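Local structure of phenylalanine--tRNA ligase beta subunit (Bacteroides fragilis, 3IG2) at residues B[16-21]-B[85-90]; B[28-33]-B[56-61]; B[34-39]-B[62-67]; B[115-120]-B[142-147]; B[186-191]-B[200-205]. The protein forms the core domain of the phenylalanine--tRNA ligase beta subunit, part of an alpha2-beta2 enzyme that uses ATP to attach phenylalanine to tRNA(Phe). One frame throughout, in Å; residues are numbered along the deposited sequence.

In the fold
All five contacts lie in the CLM domain, of the class II tRNA synthetase clan. Contacts 3, 4 and 5 are buried, contact 1 partly so, and contact 2 lies at the surface. In the large mixed sheet, contact 1 sets the end of helix 6-19 on strand 85-95, and contact 4 sets helix 134-150 on the adjacent strand 109-121. Contact 5 pairs strand 181-188 with 200-207, the other neighbour of 109-121. Contact 2 is in a separate small sheet, and contact 3 follows it in both segments. Contact 4 is purely apolar, contact 1 mainly so, and contact 5 combines backbone bonds with valines and tyrosines. Contact 2 adds a salt bridge; contact 3 is an aromatic cluster with one gripped hydroxyl.

Contact 1: residues B[16-21]-B[85-90]; sequences QLVGCG and KFFEFG
Leu17 and Val18 pack on Phe87 where the end of helix 6-19 rests against strand 85-95 of the large mixed sheet. This is helix-on-sheet packing, and the helix ends here in a Schellman motif. Gly21, with positive phi, is the C-prime residue of that motif. Its N bonds back to Val18 O, and Phe22 N reaches Leu17 O. No hydrogen bond joins the two segments; the contact is mainly apolar. The Phe87 side chain leaves the strand toward the helix. Its CG lies between the backbone N and the carbonyl carbon (chi1 72°), which turns the ring to the last helical turn. Leu17 CD1 sits over one face of this ring, off centre toward the rim. It is 4.0 Å from the ring centroid and 23° off the normal, a CH-pi contact. Val18 comes to the same ring at its edge, with CG2 4.1 Å from Phe87 CE2. Leu117 of strand 109-121 touches both Leu17 and Phe87. Gly19 O accepts a hydrogen bond from Arg150 of the second subunit, another copy of this protein, so the helix end also takes part in the assembly. Lys85 serves the contact with its aliphatic part. The chain bends at chi3 and chi4 along the turn that follows the helix, and its CE lies 3.3 Å from Cys20 O.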
# COMPACT_ATOMS: atom_id res chain seq x y z
N GLN B 16 1.82 3.74 13.58
CA GLN B 16 1.88 2.42 12.96
C GLN B 16 0.49 1.85 12.70
O GLN B 16 0.22 1.35 11.60
CB GLN B 16 2.66 1.46 13.83
CG GLN B 16 2.67 0.04 13.30
CD GLN B 16 3.45 -0.88 14.21
OE1 GLN B 16 2.88 -1.68 14.94
NE2 GLN B 16 4.77 -0.74 14.19
N LEU B 17 -0.40 1.96 13.68
CA LEU B 17 -1.76 1.47 13.53
C LEU B 17 -2.53 2.25 12.45
O LEU B 17 -3.23 1.64 11.63
CB LEU B 17 -2.51 1.49 14.87
CG LEU B 17 -2.02 0.47 15.90
CD1 LEU B 17 -2.61 0.68 17.29
CD2 LEU B 17 -2.30 -0.96 15.40
N VAL B 18 -2.38 3.58 12.44
CA VAL B 18 -3.04 4.42 11.43
C VAL B 18 -2.50 4.00 10.06
O VAL B 18 -3.26 3.84 9.11
CB VAL B 18 -2.83 5.95 11.70
CG1 VAL B 18 -3.33 6.81 10.51
CG2 VAL B 18 -3.57 6.37 12.98
N GLY B 19 -1.19 3.77 9.97
CA GLY B 19 -0.56 3.29 8.74
C GLY B 19 -1.20 1.99 8.23
O GLY B 19 -1.24 1.74 7.03
N CYS B 20 -1.71 1.17 9.15
CA CYS B 20 -2.31 -0.12 8.81
C CYS B 20 -3.81 -0.02 8.61
O CYS B 20 -4.51 -1.05 8.55
CB CYS B 20 -1.98 -1.16 9.89
SG CYS B 20 -0.26 -1.62 9.91
N GLY B 21 -4.33 1.20 8.52
CA GLY B 21 -5.76 1.40 8.26
C GLY B 21 -6.63 1.46 9.51
O GLY B 21 -7.86 1.38 9.40
N LYS B 85 -11.45 -1.05 11.83
CA LYS B 85 -10.28 -1.25 12.66
C LYS B 85 -10.06 -0.06 13.55
O LYS B 85 -9.70 1.02 13.08
CB LYS B 85 -9.03 -1.50 11.82
CG LYS B 85 -9.18 -2.68 10.90
CD LYS B 85 -7.83 -3.20 10.47
CE LYS B 85 -7.40 -2.55 9.22
NZ LYS B 85 -7.97 -3.30 8.09
N PHE B 86 -10.27 -0.28 14.86
CA PHE B 86 -10.22 0.78 15.83
C PHE B 86 -9.16 0.53 16.90
O PHE B 86 -8.86 -0.62 17.23
CB PHE B 86 -11.57 0.88 16.55
CG PHE B 86 -12.70 1.35 15.69
CD1 PHE B 86 -12.51 2.29 14.68
CD2 PHE B 86 -13.98 0.88 15.92
CE1 PHE B 86 -13.59 2.73 13.89
CE2 PHE B 86 -15.07 1.32 15.15
CZ PHE B 86 -14.87 2.24 14.13
N PHE B 87 -8.63 1.60 17.46
CA PHE B 87 -7.81 1.48 18.64
C PHE B 87 -8.10 2.62 19.61
O PHE B 87 -8.53 3.70 19.20
CB PHE B 87 -6.31 1.37 18.31
CG PHE B 87 -5.68 2.64 17.82
CD1 PHE B 87 -5.04 3.50 18.70
CD2 PHE B 87 -5.67 2.96 16.46
CE1 PHE B 87 -4.44 4.67 18.26
CE2 PHE B 87 -5.09 4.14 16.00
CZ PHE B 87 -4.46 5.00 16.89
N GLU B 88 -7.85 2.37 20.89
CA GLU B 88 -8.08 3.38 21.89
C GLU B 88 -7.05 3.23 22.99
O GLU B 88 -6.81 2.13 23.44
CB GLU B 88 -9.50 3.29 22.45
CG GLU B 88 -9.76 4.25 23.63
CD GLU B 88 -11.21 4.24 24.07
OE1 GLU B 88 -11.95 3.31 23.65
OE2 GLU B 88 -11.60 5.17 24.84
N PHE B 89 -6.42 4.35 23.35
CA PHE B 89 -5.67 4.44 24.60
C PHE B 89 -6.56 5.04 25.68
O PHE B 89 -7.21 6.06 25.45
CB PHE B 89 -4.47 5.35 24.43
CG PHE B 89 -3.38 4.77 23.61
CD1 PHE B 89 -2.38 4.04 24.19
CD2 PHE B 89 -3.33 5.00 22.24
CE1 PHE B 89 -1.36 3.49 23.45
CE2 PHE B 89 -2.30 4.47 21.46
CZ PHE B 89 -1.31 3.70 22.08
N GLY B 90 -6.58 4.43 26.85
CA GLY B 90 -7.39 4.98 27.93
C GLY B 90 -7.14 4.34 29.27
O GLY B 90 -6.63 3.22 29.36

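Contact 2: residues B[28-33]-B[56-61]; sequences NSLTRA and ADLNCM
A classic beta bulge joins residues 28-33 to 56-61 at the edge of a small antiparallel sheet of three strands. Asn59 and Cys60 both face Thr31. Thr31 and Cys60 form a hydrogen-bonded pair, with Thr31 N 2.8 Å from Cys60 O and the bond nearly straight at 163°. Thr31 O accepts from Asn59 N at 3.0 Å and more weakly from Cys60 N. A third approach, by Asn59 ND2, is weak and doubtful, as that nitrogen also lies close to Ala33 N. The next pair, Leu30 with Met61, is non-hydrogen-bonded. Leu30 and Leu58 cross at about a right angle, and Leu30 CG meets Leu58 CD2 at 3.6 Å. Leu30 CG is anti to the backbone N (chi1 177°), and this lays CD1 against Cys60 O. Met61 is a selenomethionine. Its chain bends at chi2 and chi3 and brings CE to 3.6 Å from Ser29 CB. On the Thr31 and Cys60 face, Thr31 CG2 touches Cys60 SG at 3.7 Å, and Ala33 CB lies 3.9 Å from the same sulfur. On the far side of strand 60-61, Met49 of strand 48-49 also touches Cys60 and Ala33. Past the bulge, Arg32 and Asp57 run side by side. Arg32 NH1 forms a salt bridge of 2.8 Å with Asp57 OD1, and the guanidinium and carboxylate planes stand 86° apart. The chemistry is thus divided: backbone bonds set the register at the bulge, apolar groups fill in beside it, and one ion pair ties the exposed end, its charges probably offsetting each other.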
# COMPACT_ATOMS: atom_id res chain seq x y z
N ASN B 28 -16.11 7.44 26.49
CA ASN B 28 -16.25 7.95 27.83
C ASN B 28 -15.79 6.93 28.85
O ASN B 28 -16.00 5.74 28.69
CB ASN B 28 -17.71 8.23 28.14
CG ASN B 28 -18.22 9.50 27.50
OD1 ASN B 28 -17.48 10.44 27.20
ND2 ASN B 28 -19.53 9.54 27.31
N SER B 29 -15.19 7.39 29.91
CA SER B 29 -14.82 6.51 31.00
C SER B 29 -16.00 6.21 31.91
O SER B 29 -16.00 5.17 32.59
CB SER B 29 -13.67 7.11 31.77
OG SER B 29 -12.55 7.16 30.89
N LEU B 30 -17.00 7.09 31.94
CA LEU B 30 -18.23 6.83 32.72
C LEU B 30 -19.07 5.84 31.91
O LEU B 30 -19.30 6.05 30.71
CB LEU B 30 -19.00 8.13 32.95
CG LEU B 30 -20.36 8.13 33.67
CD1 LEU B 30 -20.29 7.47 35.06
CD2 LEU B 30 -20.96 9.54 33.79
N THR B 31 -19.50 4.76 32.56
CA THR B 31 -20.15 3.67 31.84
C THR B 31 -21.28 3.00 32.66
O THR B 31 -21.67 3.51 33.73
CB THR B 31 -19.09 2.64 31.39
OG1 THR B 31 -19.65 1.75 30.42
CG2 THR B 31 -18.59 1.83 32.58
N ARG B 32 -21.76 1.87 32.15
CA ARG B 32 -22.94 1.13 32.66
C ARG B 32 -22.53 -0.11 33.46
O ARG B 32 -21.97 -1.08 32.91
CB ARG B 32 -23.81 0.73 31.46
CG ARG B 32 -24.98 -0.19 31.72
CD ARG B 32 -25.92 -0.13 30.52
NE ARG B 32 -26.94 -1.18 30.48
CZ ARG B 32 -28.08 -1.20 31.19
NH1 ARG B 32 -28.37 -0.23 32.06
NH2 ARG B 32 -28.93 -2.21 31.06
N ALA B 33 -22.80 -0.08 34.77
CA ALA B 33 -22.47 -1.17 35.68
C ALA B 33 -23.07 -2.53 35.21
O ALA B 33 -22.46 -3.59 35.40
CB ALA B 33 -22.95 -0.83 37.13
N ALA B 56 -28.80 4.76 35.33
CA ALA B 56 -28.36 3.37 35.25
C ALA B 56 -27.30 3.12 34.20
O ALA B 56 -26.54 2.15 34.29
CB ALA B 56 -29.56 2.47 35.00
N ASP B 57 -27.22 3.99 33.19
CA ASP B 57 -26.21 3.78 32.13
C ASP B 57 -24.93 4.53 32.40
O ASP B 57 -23.99 4.44 31.62
CB ASP B 57 -26.78 4.22 30.78
CG ASP B 57 -28.02 3.43 30.40
OD1 ASP B 57 -28.20 2.33 30.96
OD2 ASP B 57 -28.82 3.91 29.57
N LEU B 58 -24.91 5.29 33.48
CA LEU B 58 -23.79 6.15 33.79
C LEU B 58 -23.58 6.18 35.31
O LEU B 58 -23.86 7.17 35.97
CB LEU B 58 -24.05 7.56 33.23
CG LEU B 58 -24.07 7.75 31.70
CD1 LEU B 58 -24.48 9.18 31.36
CD2 LEU B 58 -22.74 7.43 31.08
N ASN B 59 -23.10 5.08 35.86
CA ASN B 59 -23.08 4.91 37.30
C ASN B 59 -21.76 4.38 37.83
O ASN B 59 -21.63 4.12 39.02
CB ASN B 59 -24.29 4.06 37.80
CG ASN B 59 -24.39 2.68 37.12
OD1 ASN B 59 -25.28 1.89 37.46
ND2 ASN B 59 -23.50 2.39 36.19
N CYS B 60 -20.78 4.20 36.94
CA CYS B 60 -19.50 3.64 37.35
C CYS B 60 -18.41 4.01 36.35
O CYS B 60 -18.70 4.36 35.21
CB CYS B 60 -19.59 2.11 37.51
SG CYS B 60 -19.79 1.16 35.97
N MSE B 61 -17.16 3.91 36.80
CA MSE B 61 -16.00 4.11 35.93
C MSE B 61 -15.65 2.78 35.29
O MSE B 61 -15.70 1.75 35.96
CB MSE B 61 -14.81 4.63 36.73
CG MSE B 61 -15.12 5.96 37.47
SE MSE B 61 -15.83 7.34 36.30
CE MSE B 61 -14.21 7.82 35.30

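Contact 3: residues B[34-39]-B[62-67]; sequences AYYDGL and RQTLLF
Tyr35, Tyr36 and Phe67 form the tightly packed part of this buried contact, an aromatic cluster between the loop after strand 30-31 and the start of helix 66-75. Phe67 meets Tyr36 edge-to-face. Its CE2 lies over one face of the Tyr36 ring, 3.6 Å from Tyr36 CE1, and the planes are 88° apart. Tyr35 uses its CB, which sits over a face of Phe67, 4.0 Å from the ring centroid. Leu39 comes to the Phe67 ring edge in its plane, with CD1 3.8 Å from Phe67 CZ. Phe196 extends the cluster, meeting the rings of Tyr35 and Phe67. Tyr36 OH is gripped by two backbone N-H groups, Gln63 N at 2.9 Å and, more weakly, Thr64 N. Thr64 makes a capping bond just before the helix, its OG1 accepting from Leu66 N at 3.1 Å. The looser side is the type II turn from Tyr36 to Leu39, whose exposed middle residues, Asp37 and Gly38, do not touch 62-67. Outside the pair, Tyr35 OH bonds to Glu71, and Arg62 to Glu88 and Asn91 O. The two N-H groups on Tyr36 OH probably fix the far end of the ring, while Phe67 packs against its face.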
# COMPACT_ATOMS: atom_id res chain seq x y z
N ALA B 34 -24.24 -2.49 34.57
CA ALA B 34 -24.95 -3.70 34.17
C ALA B 34 -24.21 -4.47 33.08
O ALA B 34 -24.44 -5.66 32.91
CB ALA B 34 -26.39 -3.38 33.75
N TYR B 35 -23.31 -3.80 32.36
CA TYR B 35 -22.46 -4.48 31.41
C TYR B 35 -21.63 -5.56 32.11
O TYR B 35 -21.29 -6.56 31.52
CB TYR B 35 -21.49 -3.51 30.75
CG TYR B 35 -22.04 -2.55 29.71
CD1 TYR B 35 -23.24 -2.79 29.04
CD2 TYR B 35 -21.30 -1.41 29.37
CE1 TYR B 35 -23.69 -1.92 28.04
CE2 TYR B 35 -21.72 -0.54 28.37
CZ TYR B 35 -22.92 -0.80 27.72
OH TYR B 35 -23.34 0.06 26.77
N TYR B 36 -21.33 -5.35 33.39
CA TYR B 36 -20.44 -6.25 34.12
C TYR B 36 -21.17 -7.39 34.85
O TYR B 36 -20.54 -8.25 35.47
CB TYR B 36 -19.57 -5.41 35.07
CG TYR B 36 -18.69 -4.42 34.33
CD1 TYR B 36 -17.38 -4.76 33.94
CD2 TYR B 36 -19.17 -3.15 33.98
CE1 TYR B 36 -16.58 -3.86 33.24
CE2 TYR B 36 -18.37 -2.25 33.29
CZ TYR B 36 -17.07 -2.62 32.92
OH TYR B 36 -16.28 -1.72 32.24
N ASP B 37 -22.50 -7.42 34.75
CA ASP B 37 -23.31 -8.42 35.45
C ASP B 37 -22.88 -9.85 35.16
O ASP B 37 -22.80 -10.27 34.01
CB ASP B 37 -24.78 -8.26 35.08
CG ASP B 37 -25.44 -7.11 35.83
OD1 ASP B 37 -26.46 -6.57 35.33
OD2 ASP B 37 -24.94 -6.77 36.93
N GLY B 38 -22.57 -10.57 36.22
CA GLY B 38 -22.23 -11.98 36.12
C GLY B 38 -20.91 -12.28 35.42
O GLY B 38 -20.62 -13.44 35.13
N LEU B 39 -20.13 -11.25 35.12
CA LEU B 39 -18.84 -11.46 34.48
C LEU B 39 -17.85 -11.96 35.51
O LEU B 39 -17.95 -11.62 36.70
CB LEU B 39 -18.29 -10.19 33.85
CG LEU B 39 -18.91 -9.60 32.58
CD1 LEU B 39 -18.02 -8.45 32.17
CD2 LEU B 39 -19.11 -10.60 31.40
N ARG B 62 -15.25 2.81 34.02
CA ARG B 62 -15.03 1.55 33.29
C ARG B 62 -13.90 0.71 33.89
O ARG B 62 -12.88 1.22 34.37
CB ARG B 62 -14.74 1.82 31.81
CG ARG B 62 -13.50 2.69 31.58
CD ARG B 62 -13.25 2.93 30.06
NE ARG B 62 -12.10 3.82 29.90
CZ ARG B 62 -11.86 4.58 28.84
NH1 ARG B 62 -12.69 4.61 27.81
NH2 ARG B 62 -10.77 5.34 28.83
N GLN B 63 -14.11 -0.60 33.86
CA GLN B 63 -13.10 -1.56 34.28
C GLN B 63 -12.33 -2.08 33.08
O GLN B 63 -11.20 -2.53 33.22
CB GLN B 63 -13.78 -2.74 34.98
CG GLN B 63 -13.03 -3.24 36.16
CD GLN B 63 -13.72 -4.42 36.87
OE1 GLN B 63 -14.95 -4.46 37.07
NE2 GLN B 63 -12.90 -5.37 37.28
N THR B 64 -12.97 -2.06 31.91
CA THR B 64 -12.36 -2.53 30.67
C THR B 64 -12.68 -1.54 29.57
O THR B 64 -13.76 -0.91 29.58
CB THR B 64 -12.87 -3.97 30.27
OG1 THR B 64 -12.28 -4.37 29.03
CG2 THR B 64 -14.41 -4.03 30.14
N LEU B 65 -11.79 -1.44 28.59
CA LEU B 65 -12.10 -0.73 27.35
C LEU B 65 -13.11 -1.41 26.44
O LEU B 65 -13.72 -0.77 25.56
CB LEU B 65 -10.83 -0.50 26.53
CG LEU B 65 -9.75 0.39 27.20
CD1 LEU B 65 -8.66 0.62 26.21
CD2 LEU B 65 -10.35 1.69 27.64
N LEU B 66 -13.28 -2.71 26.59
CA LEU B 66 -14.00 -3.49 25.58
C LEU B 66 -15.33 -2.87 25.16
O LEU B 66 -15.59 -2.68 23.95
CB LEU B 66 -14.28 -4.89 26.11
CG LEU B 66 -15.20 -5.76 25.27
CD1 LEU B 66 -14.55 -6.07 23.93
CD2 LEU B 66 -15.46 -7.04 26.03
N PHE B 67 -16.18 -2.60 26.15
CA PHE B 67 -17.58 -2.27 25.86
C PHE B 67 -17.76 -0.98 25.06
O PHE B 67 -18.59 -0.92 24.15
CB PHE B 67 -18.40 -2.24 27.14
CG PHE B 67 -18.35 -3.53 27.91
CD1 PHE B 67 -18.72 -4.72 27.31
CD2 PHE B 67 -17.95 -3.55 29.23
CE1 PHE B 67 -18.69 -5.91 28.03
CE2 PHE B 67 -17.92 -4.73 29.96
CZ PHE B 67 -18.28 -5.91 29.36

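Contact 4: residues B[115-120]-B[142-147]; sequences LGLWVT and AYVENI
Tyr143, Val144 and Ile147 of helix 134-150 pack on Leu115, Leu117 and Val119 of strand 109-121. The contact is buried and apolar, a helix lying on one face of the large mixed sheet. Helix segment 142-147 and strand segment 115-120 run roughly antiparallel, at 150°, and their axes approach to 11.0 Å. Tyr143 comes first. Its CB lies 4.3 Å from Leu117 CD1, and its ring slants beside Val119, with CE2 4.4 Å from Val119 CG2. Val144 adds a lighter touch, CG2 to Leu117 CD1 at 4.4 Å. One turn after Tyr143, Ile147 points to the strand. CG1 is anti to the carbonyl carbon (chi1 -71°), and the extended chi2 carries CD1 on toward the sheet. There CD1 meets two leucines tip to tip, Leu117 CD1 at 3.9 Å and Leu115 CD2 at 4.1 Å. Leu117 therefore touches all three helix residues through the same methyl. No hydrogen bond crosses the contact. The Tyr143 ring also meets Phe22 edge-to-face. Gln16 of helix 6-19 touches Asn146 and Ile147, so the two helices lie together on this side of the sheet. Strand 109-121 is bonded to strand 85-95 along one edge and to 200-207 along the other.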
# COMPACT_ATOMS: atom_id res chain seq x y z
N LEU B 115 -4.23 -0.10 26.04
CA LEU B 115 -4.45 0.07 24.63
C LEU B 115 -5.43 -1.03 24.17
O LEU B 115 -5.14 -2.24 24.31
CB LEU B 115 -3.12 -0.01 23.88
CG LEU B 115 -3.19 -0.09 22.34
CD1 LEU B 115 -3.88 1.16 21.70
CD2 LEU B 115 -1.79 -0.33 21.71
N GLY B 116 -6.58 -0.64 23.64
CA GLY B 116 -7.46 -1.64 23.05
C GLY B 116 -7.43 -1.59 21.53
O GLY B 116 -7.31 -0.51 20.96
N LEU B 117 -7.55 -2.74 20.90
CA LEU B 117 -7.71 -2.86 19.46
C LEU B 117 -8.94 -3.69 19.18
O LEU B 117 -9.13 -4.72 19.82
CB LEU B 117 -6.56 -3.65 18.81
CG LEU B 117 -5.11 -3.35 19.15
CD1 LEU B 117 -4.19 -4.26 18.29
CD2 LEU B 117 -4.80 -1.91 18.94
N TRP B 118 -9.72 -3.25 18.19
CA TRP B 118 -10.88 -3.95 17.70
C TRP B 118 -10.81 -4.09 16.21
O TRP B 118 -10.63 -3.10 15.48
CB TRP B 118 -12.15 -3.18 18.01
CG TRP B 118 -12.46 -2.97 19.47
CD1 TRP B 118 -13.37 -3.68 20.23
CD2 TRP B 118 -11.93 -1.95 20.31
NE1 TRP B 118 -13.42 -3.14 21.51
CE2 TRP B 118 -12.54 -2.08 21.58
CE3 TRP B 118 -10.97 -0.92 20.12
CZ2 TRP B 118 -12.23 -1.25 22.66
CZ3 TRP B 118 -10.69 -0.06 21.18
CH2 TRP B 118 -11.33 -0.23 22.44
N VAL B 119 -10.99 -5.30 15.72
CA VAL B 119 -11.01 -5.49 14.26
C VAL B 119 -12.25 -6.29 13.92
O VAL B 119 -12.43 -7.38 14.45
CB VAL B 119 -9.78 -6.28 13.75
CG1 VAL B 119 -9.95 -6.63 12.22
CG2 VAL B 119 -8.47 -5.54 14.05
N THR B 120 -13.10 -5.78 13.02
CA THR B 120 -14.30 -6.55 12.65
C THR B 120 -13.99 -7.53 11.53
O THR B 120 -13.02 -7.36 10.77
CB THR B 120 -15.53 -5.66 12.27
OG1 THR B 120 -15.24 -4.90 11.10
CG2 THR B 120 -15.87 -4.72 13.39
N ALA B 142 -0.74 -10.76 14.55
CA ALA B 142 0.28 -9.97 13.78
C ALA B 142 0.35 -8.47 14.24
O ALA B 142 1.40 -7.83 14.31
CB ALA B 142 0.09 -10.10 12.21
N TYR B 143 -0.86 -7.85 14.40
CA TYR B 143 -0.89 -6.45 14.84
C TYR B 143 -0.28 -6.34 16.24
O TYR B 143 0.49 -5.43 16.54
CB TYR B 143 -2.32 -5.86 14.80
CG TYR B 143 -2.99 -5.80 13.43
CD1 TYR B 143 -2.51 -4.95 12.43
CD2 TYR B 143 -4.12 -6.59 13.14
CE1 TYR B 143 -3.13 -4.90 11.17
CE2 TYR B 143 -4.74 -6.54 11.89
CZ TYR B 143 -4.24 -5.69 10.92
OH TYR B 143 -4.88 -5.66 9.70
N VAL B 144 -0.59 -7.30 17.11
CA VAL B 144 -0.05 -7.33 18.47
C VAL B 144 1.47 -7.54 18.43
O VAL B 144 2.21 -6.87 19.13
CB VAL B 144 -0.79 -8.35 19.40
CG1 VAL B 144 -0.09 -8.31 20.82
CG2 VAL B 144 -2.30 -8.08 19.50
N GLU B 145 1.93 -8.45 17.56
CA GLU B 145 3.36 -8.78 17.47
C GLU B 145 4.16 -7.54 17.05
O GLU B 145 5.23 -7.25 17.59
CB GLU B 145 3.62 -9.91 16.49
CG GLU B 145 5.09 -9.95 16.03
CD GLU B 145 5.54 -11.27 15.51
OE1 GLU B 145 4.71 -12.12 15.15
OE2 GLU B 145 6.77 -11.47 15.43
N ASN B 146 3.60 -6.79 16.10
CA ASN B 146 4.29 -5.62 15.55
C ASN B 146 4.29 -4.45 16.52
O ASN B 146 5.24 -3.65 16.54
CB ASN B 146 3.72 -5.27 14.18
CG ASN B 146 4.18 -6.24 13.12
OD1 ASN B 146 5.31 -6.74 13.18
ND2 ASN B 146 3.31 -6.53 12.14
N ILE B 147 3.25 -4.38 17.34
CA ILE B 147 3.25 -3.45 18.47
C ILE B 147 4.36 -3.83 19.44
O ILE B 147 5.16 -2.96 19.84
CB ILE B 147 1.90 -3.37 19.19
CG1 ILE B 147 0.88 -2.67 18.30
CG2 ILE B 147 2.03 -2.56 20.46
CD1 ILE B 147 -0.54 -2.85 18.75

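Contact 5: residues B[186-191]-B[200-205]; sequences GVVTKK and NEVYYA
Gly186 and Tyr204 form a hydrogen-bonded antiparallel pair, and Val187 faces Tyr203 in the next, non-hydrogen-bonded one. Gly186 N gives to Tyr204 O at 3.0 Å, and Tyr204 N returns a bond to Gly186 O at 2.9 Å. Val188 N continues the pairing to Val202 O at 2.9 Å, nearly straight at 174°. Beyond it the strands part, and a water takes over. It donates to Val188 O and accepts from Val202 N. The side chains line two faces. On one, Val187 and Tyr203 lie side by side, with Val187 CG2 4.0 Å from Tyr203 CD2. Tyr203 OH donates to Glu201 OE1 at 2.7 Å, on the anti side of the carboxylate. On the other, Val188 CG2 is 4.0 Å from Val202 CG1 and 3.8 Å from Tyr204 CB. Where the strands part, Lys190 NZ is 4.9 Å from Glu201 OE2, not in contact, though the opposite charges may attract weakly. Thr189 is the N-cap of helix 190-195, its OG1 bonding to Met192 N. Leu193 of that helix touches Val188 and Val202, and helix 66-75 touches Val202 and Tyr204. Helix 134-150 packs on the opposite face, against Val187 and Tyr203.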
# COMPACT_ATOMS: atom_id res chain seq x y z
N GLY B 186 -8.25 -12.03 21.28
CA GLY B 186 -9.00 -13.13 20.72
C GLY B 186 -10.34 -12.75 20.12
O GLY B 186 -10.58 -11.59 19.82
N VAL B 187 -11.19 -13.77 19.92
CA VAL B 187 -12.48 -13.63 19.25
C VAL B 187 -13.51 -13.37 20.32
O VAL B 187 -13.61 -14.14 21.27
CB VAL B 187 -12.83 -14.95 18.51
CG1 VAL B 187 -14.21 -14.90 17.88
CG2 VAL B 187 -11.75 -15.29 17.46
N VAL B 188 -14.27 -12.29 20.17
CA VAL B 188 -15.30 -11.93 21.14
C VAL B 188 -16.45 -12.93 21.04
O VAL B 188 -16.81 -13.33 19.95
CB VAL B 188 -15.81 -10.46 20.93
CG1 VAL B 188 -17.02 -10.12 21.82
CG2 VAL B 188 -14.69 -9.47 21.16
N THR B 189 -17.02 -13.34 22.17
CA THR B 189 -18.15 -14.29 22.16
C THR B 189 -19.35 -13.76 21.35
O THR B 189 -19.64 -12.57 21.34
CB THR B 189 -18.65 -14.67 23.58
OG1 THR B 189 -19.34 -13.57 24.17
CG2 THR B 189 -17.51 -15.11 24.48
N LYS B 190 -20.02 -14.67 20.65
CA LYS B 190 -21.25 -14.37 19.94
C LYS B 190 -22.33 -13.73 20.83
O LYS B 190 -22.99 -12.77 20.42
CB LYS B 190 -21.78 -15.66 19.33
CG LYS B 190 -21.68 -15.69 17.82
CD LYS B 190 -20.26 -15.68 17.30
CE LYS B 190 -20.23 -16.16 15.84
NZ LYS B 190 -20.92 -17.47 15.62
N LYS B 191 -22.50 -14.27 22.04
CA LYS B 191 -23.47 -13.74 23.00
C LYS B 191 -23.20 -12.25 23.21
O LYS B 191 -24.10 -11.42 23.17
CB LYS B 191 -23.42 -14.54 24.31
CG LYS B 191 -23.98 -13.85 25.56
CD LYS B 191 -24.29 -14.89 26.66
CE LYS B 191 -24.85 -14.23 27.91
NZ LYS B 191 -25.10 -15.22 29.01
N ASN B 200 -21.24 -8.26 13.06
CA ASN B 200 -20.02 -8.84 12.50
C ASN B 200 -19.18 -9.41 13.63
O ASN B 200 -19.29 -8.99 14.78
CB ASN B 200 -19.20 -7.79 11.72
CG ASN B 200 -19.89 -7.35 10.43
OD1 ASN B 200 -19.54 -7.81 9.32
ND2 ASN B 200 -20.85 -6.46 10.55
N GLU B 201 -18.34 -10.36 13.31
CA GLU B 201 -17.39 -10.84 14.30
C GLU B 201 -16.40 -9.76 14.68
O GLU B 201 -16.08 -8.90 13.84
CB GLU B 201 -16.64 -12.06 13.79
CG GLU B 201 -17.54 -13.24 13.48
CD GLU B 201 -16.76 -14.47 13.14
OE1 GLU B 201 -15.51 -14.38 13.10
OE2 GLU B 201 -17.39 -15.52 12.90
N VAL B 202 -15.93 -9.82 15.93
CA VAL B 202 -15.02 -8.81 16.48
C VAL B 202 -13.81 -9.49 17.11
O VAL B 202 -13.96 -10.41 17.92
CB VAL B 202 -15.69 -7.89 17.54
CG1 VAL B 202 -14.65 -6.82 18.12
CG2 VAL B 202 -16.86 -7.17 16.93
N TYR B 203 -12.63 -9.06 16.71
CA TYR B 203 -11.39 -9.58 17.28
C TYR B 203 -10.86 -8.42 18.08
O TYR B 203 -10.78 -7.30 17.58
CB TYR B 203 -10.43 -10.05 16.18
CG TYR B 203 -11.21 -10.80 15.14
CD1 TYR B 203 -11.21 -10.39 13.81
CD2 TYR B 203 -12.03 -11.87 15.50
CE1 TYR B 203 -11.98 -11.05 12.87
CE2 TYR B 203 -12.79 -12.54 14.57
CZ TYR B 203 -12.76 -12.12 13.26
OH TYR B 203 -13.53 -12.78 12.35
N TYR B 204 -10.56 -8.69 19.35
CA TYR B 204 -10.28 -7.66 20.32
C TYR B 204 -8.99 -7.97 21.05
O TYR B 204 -8.77 -9.11 21.46
CB TYR B 204 -11.45 -7.58 21.34
CG TYR B 204 -11.17 -6.74 22.56
CD1 TYR B 204 -11.04 -5.36 22.45
CD2 TYR B 204 -11.06 -7.32 23.82
CE1 TYR B 204 -10.78 -4.59 23.55
CE2 TYR B 204 -10.81 -6.55 24.94
CZ TYR B 204 -10.65 -5.18 24.80
OH TYR B 204 -10.42 -4.39 25.91
N ALA B 205 -8.17 -6.94 21.23
CA ALA B 205 -6.93 -7.07 22.02
C ALA B 205 -6.90 -6.03 23.13
O ALA B 205 -7.31 -4.87 22.91
CB ALA B 205 -5.67 -6.92 21.10
O HOH W 1 -16.48 -12.44 17.31